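Long-range contacts in FprA (Mycobacterium tuberculosis, PDB 1LQT), which catalyses electron transfer between NADPH and ferredoxin with the help of bound FAD, and may supply electrons to P450 systems: residues 109-114 with 318-323; 149-154 with 313-318; 271-276 with 287-292. All blocks are in the same frame, centred on the assembly; numbering follows the deposited sequence.

Interaction 1: residues 109-114 with 318-323. With ODP (4-oxo-nicotinamide-adenine dinucleotide phosphate), chain I; ACT (acetate ion), chain C.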
loop_
_atom_site.group_PDB
_atom_site.type_symbol
_atom_site.label_atom_id
_atom_site.label_comp_id
_atom_site.label_asym_id
_atom_site.label_seq_id
_atom_site.Cartn_x
_atom_site.Cartn_y
_atom_site.Cartn_z
ATOM N N ASP A 109 -0.499 3.621 9.282
ATOM C CA ASP A 109 -0.044 4.894 8.725
ATOM C C ASP A 109 0.973 5.565 9.627
ATOM O O ASP A 109 0.961 5.434 10.846
ATOM C CB ASP A 109 -1.202 5.893 8.558
ATOM C CG ASP A 109 -1.841 6.290 9.858
ATOM O OD1 ASP A 109 -1.604 7.401 10.352
ATOM O OD2 ASP A 109 -2.586 5.458 10.414
ATOM N N ARG A 110 1.832 6.354 9.002
ATOM C CA ARG A 110 2.664 7.315 9.723
ATOM C C ARG A 110 1.828 8.551 10.048
ATOM O O ARG A 110 1.049 9.067 9.239
ATOM C CB ARG A 110 3.863 7.709 8.903
ATOM C CG ARG A 110 4.860 6.594 8.688
ATOM C CD ARG A 110 6.160 7.041 8.086
ATOM N NE ARG A 110 6.932 7.854 9.023
ATOM C CZ ARG A 110 7.082 9.172 8.976
ATOM N NH1 ARG A 110 6.453 9.921 8.104
ATOM N NH2 ARG A 110 7.845 9.758 9.890
ATOM N N MET A 111 2.041 9.048 11.247
ATOM C CA MET A 111 1.391 10.249 11.748
ATOM C C MET A 111 2.270 11.472 11.612
ATOM O O MET A 111 3.486 11.361 11.541
ATOM C CB MET A 111 0.923 10.029 13.181
ATOM C CG MET A 111 -0.188 9.017 13.236
ATOM S SD MET A 111 -0.737 8.709 14.921
ATOM C CE MET A 111 -1.199 10.287 15.459
ATOM N N LEU A 112 1.606 12.628 11.583
ATOM C CA LEU A 112 2.295 13.908 11.595
ATOM C C LEU A 112 2.762 14.319 12.990
ATOM O O LEU A 112 3.706 15.088 13.131
ATOM C CB LEU A 112 1.346 14.992 11.084
ATOM C CG LEU A 112 0.854 14.818 9.658
ATOM C CD1 LEU A 112 -0.273 15.786 9.390
ATOM C CD2 LEU A 112 1.958 14.989 8.677
ATOM N N ASN A 113 2.037 13.864 14.001
ATOM C CA ASN A 113 2.288 14.268 15.380
ATOM C C ASN A 113 2.180 15.780 15.582
ATOM O O ASN A 113 3.087 16.428 16.080
ATOM C CB ASN A 113 3.608 13.724 15.890
ATOM C CG ASN A 113 3.696 12.243 15.748
ATOM O OD1 ASN A 113 2.774 11.512 16.124
ATOM N ND2 ASN A 113 4.768 11.789 15.130
ATOM N N ILE A 114 1.022 16.322 15.200
ATOM C CA ILE A 114 0.736 17.738 15.374
ATOM C C ILE A 114 -0.625 17.892 16.036
ATOM O O ILE A 114 -1.476 17.013 15.945
ATOM C CB ILE A 114 0.787 18.497 14.029
ATOM C CG1 ILE A 114 -0.327 18.067 13.061
ATOM C CG2 ILE A 114 2.149 18.446 13.419
ATOM C CD1 ILE A 114 -0.345 18.869 11.802
ATOM N N VAL A 318 -8.172 17.017 5.638
ATOM C CA VAL A 318 -6.722 16.911 5.601
ATOM C C VAL A 318 -6.417 15.414 5.520
ATOM O O VAL A 318 -6.821 14.650 6.393
ATOM C CB VAL A 318 -6.058 17.529 6.841
ATOM C CG1 VAL A 318 -4.554 17.260 6.813
ATOM C CG2 VAL A 318 -6.318 19.015 6.890
ATOM N N VAL A 319 -5.729 15.021 4.464
ATOM C CA VAL A 319 -5.277 13.654 4.294
ATOM C C VAL A 319 -3.759 13.657 4.384
ATOM O O VAL A 319 -3.077 14.274 3.584
ATOM C CB VAL A 319 -5.680 13.061 2.950
ATOM C CG1 VAL A 319 -5.235 11.603 2.857
ATOM C CG2 VAL A 319 -7.183 13.169 2.732
ATOM N N ARG A 320 -3.230 12.982 5.395
ATOM C CA ARG A 320 -1.784 12.839 5.522
ATOM C C ARG A 320 -1.336 11.648 4.683
ATOM O O ARG A 320 -1.743 10.520 4.932
ATOM C CB ARG A 320 -1.323 12.733 6.972
ATOM C CG ARG A 320 -1.825 11.516 7.738
ATOM C CD ARG A 320 -1.324 11.473 9.160
ATOM N NE ARG A 320 -1.877 10.347 9.885
ATOM C CZ ARG A 320 -3.048 10.358 10.486
ATOM N NH1 ARG A 320 -3.869 11.402 10.458
ATOM N NH2 ARG A 320 -3.437 9.284 11.149
ATOM N N SER A 321 -0.505 11.913 3.689
ATOM C CA SER A 321 0.107 10.873 2.864
ATOM C C SER A 321 1.600 10.900 3.108
ATOM O O SER A 321 2.396 11.205 2.232
ATOM C CB SER A 321 -0.280 11.041 1.391
ATOM O OG SER A 321 0.126 9.894 0.673
ATOM N N VAL A 322 1.957 10.589 4.340
ATOM C CA VAL A 322 3.334 10.687 4.786
ATOM C C VAL A 322 3.942 9.328 5.033
ATOM O O VAL A 322 4.924 9.195 5.765
ATOM C CB VAL A 322 3.532 11.691 5.923
ATOM C CG1 VAL A 322 3.086 13.058 5.475
ATOM C CG2 VAL A 322 2.802 11.290 7.212
ATOM N N GLY A 323 3.364 8.323 4.400
ATOM C CA GLY A 323 3.866 6.961 4.424
ATOM C C GLY A 323 2.952 6.008 5.135
ATOM O O GLY A 323 2.258 6.355 6.084
HETATM O O1X ODP I . 10.780 14.856 3.006
HETATM P P2B ODP I . 10.407 13.448 2.660
HETATM O O2X ODP I . 11.025 12.941 1.373
HETATM O O3X ODP I . 10.630 12.472 3.804
HETATM O O2B ODP I . 8.816 13.552 2.410
HETATM C C2B ODP I . 7.960 12.414 2.429
HETATM C C3B ODP I . 7.474 11.952 1.075
HETATM O O3B ODP I . 7.183 13.071 0.251
HETATM C C1B ODP I . 6.686 12.773 3.102
HETATM N N9A ODP I . 6.722 12.941 4.533
HETATM C C8A ODP I . 7.103 12.033 5.489
HETATM N N7A ODP I . 6.944 12.507 6.711
HETATM C C5A ODP I . 6.434 13.776 6.567
HETATM C C4A ODP I . 6.306 14.047 5.203
HETATM N N3A ODP I . 5.817 15.199 4.679
HETATM C C2A ODP I . 5.468 16.112 5.601
HETATM N N1A ODP I . 5.547 15.931 6.949
HETATM C C6A ODP I . 6.033 14.755 7.447
HETATM N N6A ODP I . 6.026 14.604 8.779
HETATM O O4B ODP I . 5.833 11.692 2.777
HETATM C C4B ODP I . 6.156 11.269 1.444
HETATM C C5B ODP I . 6.232 9.771 1.409
HETATM O O5B ODP I . 6.368 9.380 0.062
HETATM P PA ODP I . 6.729 7.863 -0.277
HETATM O O1A ODP I . 6.911 7.766 -1.724
HETATM O O2A ODP I . 7.812 7.365 0.594
HETATM O O3 ODP I . 5.423 7.089 0.219
HETATM P PN ODP I . 3.954 6.860 -0.445
HETATM O O1N ODP I . 3.514 8.059 -1.191
HETATM O O2N ODP I . 3.152 6.338 0.680
HETATM O O5D ODP I . 4.220 5.738 -1.519
HETATM C C5D ODP I . 4.648 4.427 -1.065
HETATM C C4D ODP I . 5.285 3.702 -2.231
HETATM O O4D ODP I . 4.318 3.240 -3.167
HETATM C C1D ODP I . 4.662 3.712 -4.471
HETATM C C2D ODP I . 5.517 4.885 -4.236
HETATM O O2D ODP I . 6.190 5.364 -5.344
HETATM C C3D ODP I . 6.272 4.573 -2.998
HETATM O O3D ODP I . 7.419 3.832 -3.356
HETATM N N1N ODP I . 3.531 3.801 -5.326
HETATM C C2N ODP I . 3.766 3.746 -6.719
HETATM C C3N ODP I . 2.804 4.217 -7.550
HETATM C C7N ODP I . 3.191 4.144 -9.034
HETATM N N7N ODP I . 2.297 4.604 -9.871
HETATM O O7N ODP I . 4.316 3.679 -9.325
HETATM C C4N ODP I . 1.600 4.791 -7.117
HETATM O O99 ODP I . 0.729 5.291 -7.892
HETATM C C5N ODP I . 1.395 4.856 -5.663
HETATM C C6N ODP I . 2.391 4.368 -4.789
HETATM C C ACT C . 6.280 12.483 10.777
HETATM O O ACT C . 7.473 12.565 10.283
HETATM O OXT ACT C . 6.082 12.658 12.024
HETATM C CH3 ACT C . 5.123 12.178 9.906
HETATM O O HOH W 1 0.770 8.727 6.437
#

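Interaction 2: residues 149-154 with 313-318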
loop_
_atom_site.group_PDB
_atom_site.type_symbol
_atom_site.label_atom_id
_atom_site.label_comp_id
_atom_site.label_asym_id
_atom_site.label_seq_id
_atom_site.Cartn_x
_atom_site.Cartn_y
_atom_site.Cartn_z
ATOM N N ARG A 149 -12.266 22.822 0.057
ATOM C CA ARG A 149 -10.812 22.631 -0.013
ATOM C C ARG A 149 -10.373 21.423 0.806
ATOM O O ARG A 149 -10.750 21.269 1.972
ATOM C CB ARG A 149 -10.020 23.846 0.466
ATOM C CG ARG A 149 -8.512 23.650 0.337
ATOM C CD ARG A 149 -7.659 24.846 0.711
ATOM N NE ARG A 149 -7.830 25.939 -0.252
ATOM C CZ ARG A 149 -8.457 27.098 0.011
ATOM N NH1 ARG A 149 -8.961 27.386 1.200
ATOM N NH2 ARG A 149 -8.573 27.996 -0.943
ATOM N N ALA A 150 -9.560 20.595 0.157
ATOM C CA ALA A 150 -8.868 19.503 0.832
ATOM C C ALA A 150 -7.363 19.783 0.774
ATOM O O ALA A 150 -6.863 20.352 -0.196
ATOM C CB ALA A 150 -9.173 18.190 0.165
ATOM N N VAL A 151 -6.654 19.342 1.806
ATOM C CA VAL A 151 -5.200 19.446 1.877
ATOM C C VAL A 151 -4.649 18.042 2.022
ATOM O O VAL A 151 -5.103 17.275 2.845
ATOM C CB VAL A 151 -4.809 20.327 3.043
ATOM C CG1 VAL A 151 -3.308 20.313 3.250
ATOM C CG2 VAL A 151 -5.284 21.768 2.809
ATOM N N VAL A 152 -3.656 17.739 1.196
ATOM C CA VAL A 152 -2.938 16.477 1.221
ATOM C C VAL A 152 -1.502 16.772 1.591
ATOM O O VAL A 152 -0.833 17.569 0.951
ATOM C CB VAL A 152 -3.007 15.760 -0.134
ATOM C CG1 VAL A 152 -2.219 14.451 -0.074
ATOM C CG2 VAL A 152 -4.446 15.482 -0.543
ATOM N N ILE A 153 -1.030 16.128 2.645
ATOM C CA ILE A 153 0.355 16.295 3.104
ATOM C C ILE A 153 1.210 15.182 2.514
ATOM O O ILE A 153 0.852 14.025 2.646
ATOM C CB ILE A 153 0.460 16.264 4.628
ATOM C CG1 ILE A 153 -0.531 17.207 5.303
ATOM C CG2 ILE A 153 1.897 16.534 5.054
ATOM C CD1 ILE A 153 -0.426 18.658 4.921
ATOM N N GLY A 154 2.319 15.539 1.877
ATOM C CA GLY A 154 3.279 14.587 1.380
ATOM C C GLY A 154 3.544 14.742 -0.101
ATOM O O GLY A 154 2.742 15.310 -0.837
ATOM N N LEU A 313 -4.866 28.445 6.438
ATOM C CA LEU A 313 -5.639 28.220 5.225
ATOM C C LEU A 313 -6.930 27.472 5.582
ATOM O O LEU A 313 -6.842 26.465 6.281
ATOM C CB LEU A 313 -4.806 27.337 4.303
ATOM C CG LEU A 313 -5.317 27.036 2.915
ATOM C CD1 LEU A 313 -5.390 28.282 2.069
ATOM C CD2 LEU A 313 -4.377 26.020 2.244
ATOM N N PRO A 314 -8.114 27.910 5.144
ATOM C CA PRO A 314 -9.317 27.110 5.407
ATOM C C PRO A 314 -9.250 25.772 4.701
ATOM O O PRO A 314 -8.807 25.711 3.566
ATOM C CB PRO A 314 -10.451 27.957 4.834
ATOM C CG PRO A 314 -9.840 29.327 4.668
ATOM C CD PRO A 314 -8.396 29.143 4.394
ATOM N N ALA A 315 -9.701 24.729 5.357
ATOM C CA ALA A 315 -9.752 23.406 4.760
ATOM C C ALA A 315 -10.719 22.575 5.536
ATOM O O ALA A 315 -10.824 22.741 6.740
ATOM C CB ALA A 315 -8.397 22.765 4.749
ATOM N N GLN A 316 -11.382 21.641 4.853
ATOM C CA GLN A 316 -12.380 20.808 5.530
ATOM C C GLN A 316 -12.015 19.323 5.529
ATOM O O GLN A 316 -12.706 18.525 6.143
ATOM C CB GLN A 316 -13.762 21.042 4.942
ATOM C CG GLN A 316 -14.178 22.492 4.971
ATOM C CD GLN A 316 -13.567 23.279 3.834
ATOM O OE1 GLN A 316 -13.433 22.757 2.735
ATOM N NE2 GLN A 316 -13.238 24.571 4.085
ATOM N N LEU A 317 -10.917 18.979 4.867
ATOM C CA LEU A 317 -10.373 17.619 4.831
ATOM C C LEU A 317 -8.872 17.752 4.781
ATOM O O LEU A 317 -8.355 18.509 3.964
ATOM C CB LEU A 317 -10.851 16.870 3.594
ATOM C CG LEU A 317 -10.291 15.458 3.407
ATOM C CD1 LEU A 317 -10.774 14.510 4.472
ATOM C CD2 LEU A 317 -10.630 14.954 2.009
ATOM N N VAL A 318 -8.172 17.017 5.638
ATOM C CA VAL A 318 -6.722 16.911 5.601
ATOM C C VAL A 318 -6.417 15.414 5.520
ATOM O O VAL A 318 -6.821 14.650 6.393
ATOM C CB VAL A 318 -6.058 17.529 6.841
ATOM C CG1 VAL A 318 -4.554 17.260 6.813
ATOM C CG2 VAL A 318 -6.318 19.015 6.890
#

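Interaction 3: residues 271-276 with 287-292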
loop_
_atom_site.group_PDB
_atom_site.type_symbol
_atom_site.label_atom_id
_atom_site.label_comp_id
_atom_site.label_asym_id
_atom_site.label_seq_id
_atom_site.Cartn_x
_atom_site.Cartn_y
_atom_site.Cartn_z
ATOM N N PHE A 271 5.474 23.521 -2.078
ATOM C CA PHE A 271 6.659 22.893 -1.555
ATOM C C PHE A 271 7.192 23.725 -0.389
ATOM O O PHE A 271 6.703 24.798 -0.079
ATOM C CB PHE A 271 7.712 22.709 -2.635
ATOM C CG PHE A 271 7.247 21.852 -3.777
ATOM C CD1 PHE A 271 7.406 20.474 -3.746
ATOM C CD2 PHE A 271 6.621 22.403 -4.868
ATOM C CE1 PHE A 271 6.985 19.691 -4.790
ATOM C CE2 PHE A 271 6.196 21.616 -5.911
ATOM C CZ PHE A 271 6.380 20.248 -5.878
ATOM N N LEU A 272 8.191 23.170 0.298
ATOM C CA LEU A 272 8.863 23.819 1.418
ATOM C C LEU A 272 7.847 24.324 2.455
ATOM O O LEU A 272 7.962 25.413 3.013
ATOM C CB LEU A 272 9.775 24.937 0.950
ATOM C CG LEU A 272 10.915 24.462 0.082
ATOM C CD1 LEU A 272 11.721 25.601 -0.488
ATOM C CD2 LEU A 272 11.836 23.521 0.837
ATOM N N THR A 273 6.874 23.463 2.753
ATOM C CA THR A 273 5.776 23.806 3.635
ATOM C C THR A 273 5.454 22.595 4.507
ATOM O O THR A 273 5.312 21.500 3.991
ATOM C CB THR A 273 4.543 24.231 2.824
ATOM O OG1 THR A 273 4.874 25.310 1.975
ATOM C CG2 THR A 273 3.425 24.694 3.721
ATOM N N SER A 274 5.268 22.836 5.801
ATOM C CA SER A 274 4.877 21.795 6.734
ATOM C C SER A 274 3.574 22.149 7.420
ATOM O O SER A 274 3.317 23.297 7.752
ATOM C CB SER A 274 5.945 21.592 7.812
ATOM O OG SER A 274 7.073 20.934 7.318
ATOM N N PRO A 275 2.762 21.133 7.731
ATOM C CA PRO A 275 1.587 21.345 8.566
ATOM C C PRO A 275 2.016 21.479 10.018
ATOM O O PRO A 275 2.724 20.634 10.549
ATOM C CB PRO A 275 0.763 20.099 8.353
ATOM C CG PRO A 275 1.792 19.014 8.102
ATOM C CD PRO A 275 2.900 19.715 7.340
ATOM N N ILE A 276 1.584 22.546 10.670
ATOM C CA ILE A 276 1.941 22.821 12.049
ATOM C C ILE A 276 0.842 22.440 13.027
ATOM O O ILE A 276 1.103 21.899 14.100
ATOM C CB ILE A 276 2.292 24.331 12.197
ATOM C CG1 ILE A 276 3.369 24.768 11.203
ATOM C CG2 ILE A 276 2.691 24.675 13.628
ATOM C CD1 ILE A 276 4.703 24.060 11.366
ATOM N N ILE A 287 -6.037 24.898 8.576
ATOM C CA ILE A 287 -4.749 24.333 8.857
ATOM C C ILE A 287 -3.723 25.438 8.916
ATOM O O ILE A 287 -3.738 26.367 8.127
ATOM C CB ILE A 287 -4.375 23.238 7.805
ATOM C CG1 ILE A 287 -3.116 22.458 8.196
ATOM C CG2 ILE A 287 -4.281 23.809 6.399
ATOM C CD1 ILE A 287 -2.875 21.207 7.381
ATOM N N VAL A 288 -2.825 25.296 9.881
ATOM C CA VAL A 288 -1.681 26.192 10.024
ATOM C C VAL A 288 -0.491 25.570 9.324
ATOM O O VAL A 288 -0.155 24.423 9.585
ATOM C CB VAL A 288 -1.340 26.436 11.506
ATOM C CG1 VAL A 288 -0.173 27.427 11.654
ATOM C CG2 VAL A 288 -2.571 26.936 12.251
ATOM N N LEU A 289 0.118 26.343 8.430
ATOM C CA LEU A 289 1.258 25.908 7.633
ATOM C C LEU A 289 2.476 26.748 7.986
ATOM O O LEU A 289 2.374 27.927 8.330
ATOM C CB LEU A 289 0.936 26.095 6.147
ATOM C CG LEU A 289 -0.289 25.338 5.647
ATOM C CD1 LEU A 289 -0.578 25.721 4.205
ATOM C CD2 LEU A 289 -0.144 23.836 5.793
ATOM N N GLY A 290 3.631 26.099 7.916
ATOM C CA GLY A 290 4.906 26.742 8.165
ATOM C C GLY A 290 5.814 26.608 6.963
ATOM O O GLY A 290 5.886 25.559 6.336
ATOM N N ARG A 291 6.554 27.673 6.658
ATOM C CA ARG A 291 7.507 27.646 5.572
ATOM C C ARG A 291 8.839 27.097 6.082
ATOM O O ARG A 291 9.321 27.485 7.138
ATOM C CB ARG A 291 7.692 29.054 4.976
ATOM C CG ARG A 291 8.589 29.076 3.772
ATOM C CD ARG A 291 8.674 30.431 3.106
ATOM N NE ARG A 291 9.384 31.430 3.885
ATOM C CZ ARG A 291 10.661 31.749 3.741
ATOM N NH1 ARG A 291 11.420 31.105 2.902
ATOM N NH2 ARG A 291 11.147 32.773 4.456
ATOM N N ASN A 292 9.446 26.260 5.252
ATOM C CA ASN A 292 10.750 25.675 5.483
ATOM C C ASN A 292 11.782 26.221 4.506
ATOM O O ASN A 292 11.443 26.677 3.411
ATOM C CB ASN A 292 10.674 24.153 5.288
ATOM C CG ASN A 292 9.686 23.511 6.212
ATOM O OD1 ASN A 292 9.560 23.907 7.368
ATOM N ND2 ASN A 292 8.995 22.485 5.718
#

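Interaction 1: residues 109-114 with 318-323
R110 meets V322 and G323 at the edge of the NADP-binding pocket, where segment 109-114, mostly a loop following strand 108-109, is tied to the end of strand 317-320 and both segments reach the adenosine half of the 4-oxo derivative of NADP (ODP). The backbone starts the join: R110 N gives a nearly straight bond to G323 O (2.9 Å, 172°). From the same residue a long side chain runs on to the nucleotide. Its bend at chi3 (69°) swings the guanidinium round until NH1 reaches V322 O at 2.9 Å, almost in the guanidinium plane, and the same nitrogen donates to the adenine atom ODP N7A at 3.0 Å. NH2 donates to an oxygen of acetate, probably from the crystallisation liquor. R110 thus reads the rim of the base, while V322 lies against its face, with V322 CG1 3.4 Å from ODP C4A.

Toward D109 the contact is a salt bridge: R320 grips it side-on, NE and NH2 both reaching the single oxygen OD1 from one face of the carboxylate; R320 NH2 is 2.7 Å from D109 OD1 and R320 NE 3.0 Å. Because both nitrogens go to OD1, and the planes are 52° apart, it is not the flush, two-oxygen pairing. R320 NE also makes a weak bond to R110 O. The extended arginine chain reaches these acceptors past L112, whose CG and CD1 rest on its CB, while L112 CD2 packs on V322 CG1 at 3.9 Å. A water accepts from V322 N and lies within bonding distance of R110 O and G323 O.

R320 also touches S122 and A124 of the neighbouring strand 122-124. L112 leans on P275 of strand 273-279, and S321 faces helix 157-167 on V158 and A159.

Interaction 2: residues 149-154 with 313-318
The guanidinium of R149 carries L313 CD1 over one face, offset toward the rim, with L313 CD1 3.8 Å from NH1. At its edge R149 NH1 donates to P314 O (2.9 Å, 170°), which lies in the guanidinium plane. The bend at chi3 (-68°) brings the guanidinium against L313 and P314, at the end of strand 302-314, and R149 NE is engaged by a salt bridge to E193. The second flat group, the Q316 amide, meets the backbone of R149: R149 N points to Q316 OE1 at 2.9 Å in the carbonyl plane, while Q316 N returns a bond to R149 O at 3.0 Å.

Beyond this pair true sheet pairing sets in. V151 N bonds to L317 O (2.9 Å), and V151 is the parallel partner of V318. L317 N is buried without a partner. V151 CG2 packs on A315 CB at 3.8 Å.

Strands 149-153 and 317-320 are neighbours in the parallel Rossmann-type sheet, whereas L313 and P314 end a strand of the antiparallel one. Strand 149-153, flanked on its other edge by strand 193-197, ends at I153, and I153 and the following G154 touch the bound nucleotide; helix 157-167 covers A150, V152 and L317.

Interaction 3: residues 271-276 with 287-292
N292 ND2 gives its hydrogens to two acceptors, S274 OG across the contact and R199 O beyond it. The bond to S274 OG is 2.9 Å long and straight (175°), and the oxygen lies in the amide plane. With CG beside the backbone N (chi1 -59°), the N292 side chain reaches along the sheet toward S274, whose side chain rises from the same face. That face therefore ties the strand pair to R199, whose guanidinium is hydrogen-bonded to the bound nucleotide.

The backbones meet as the two arms of a beta hairpin, strand 273-279 antiparallel to strand 286-296, which with strand 302-314 forms a three-stranded sheet. S274 and G290 are a hydrogen-bonded pair, each amide bonding the other's carbonyl: S274 N to G290 O and G290 N to S274 O are both 2.8 Å. T273 with R291 and P275 with L289 are the non-hydrogen-bonded pairs on either side of it. Further bonds run from N292 N to L272 O and from I276 N to V288 O.

With no side chain on G290, I276 can lie over the backbone there, its CG1 3.6 Å from G290 N. On the opposite face T273 CG2 touches L289 CB at 3.7 Å, and P275 CB meets I287 CD1 at 3.9 Å. R291, on that face too, sends its guanidinium to E309 of strand 302-314.

How the interactions relate
Taken together, the three contacts illustrate how chemistry follows position in a fold. Interactions 1 and 2 share V318 and strand 317-320, and are stitched together where V319 N and S321 N probably bond to V151 O and I153 O. Interaction 1 lies at the surface and relies largely on arginine side chains, one of which also binds the nucleotide; interaction 2 is buried and joins backbone bonds to apolar packing, with R149 at the start of its strand. Interaction 3, also buried, lies in the antiparallel sheet, which interaction 2 also reaches through L313, the probable partner of I287 N. P275 of interaction 3 packs against L112 and I114 of interaction 1 and I153 of interaction 2.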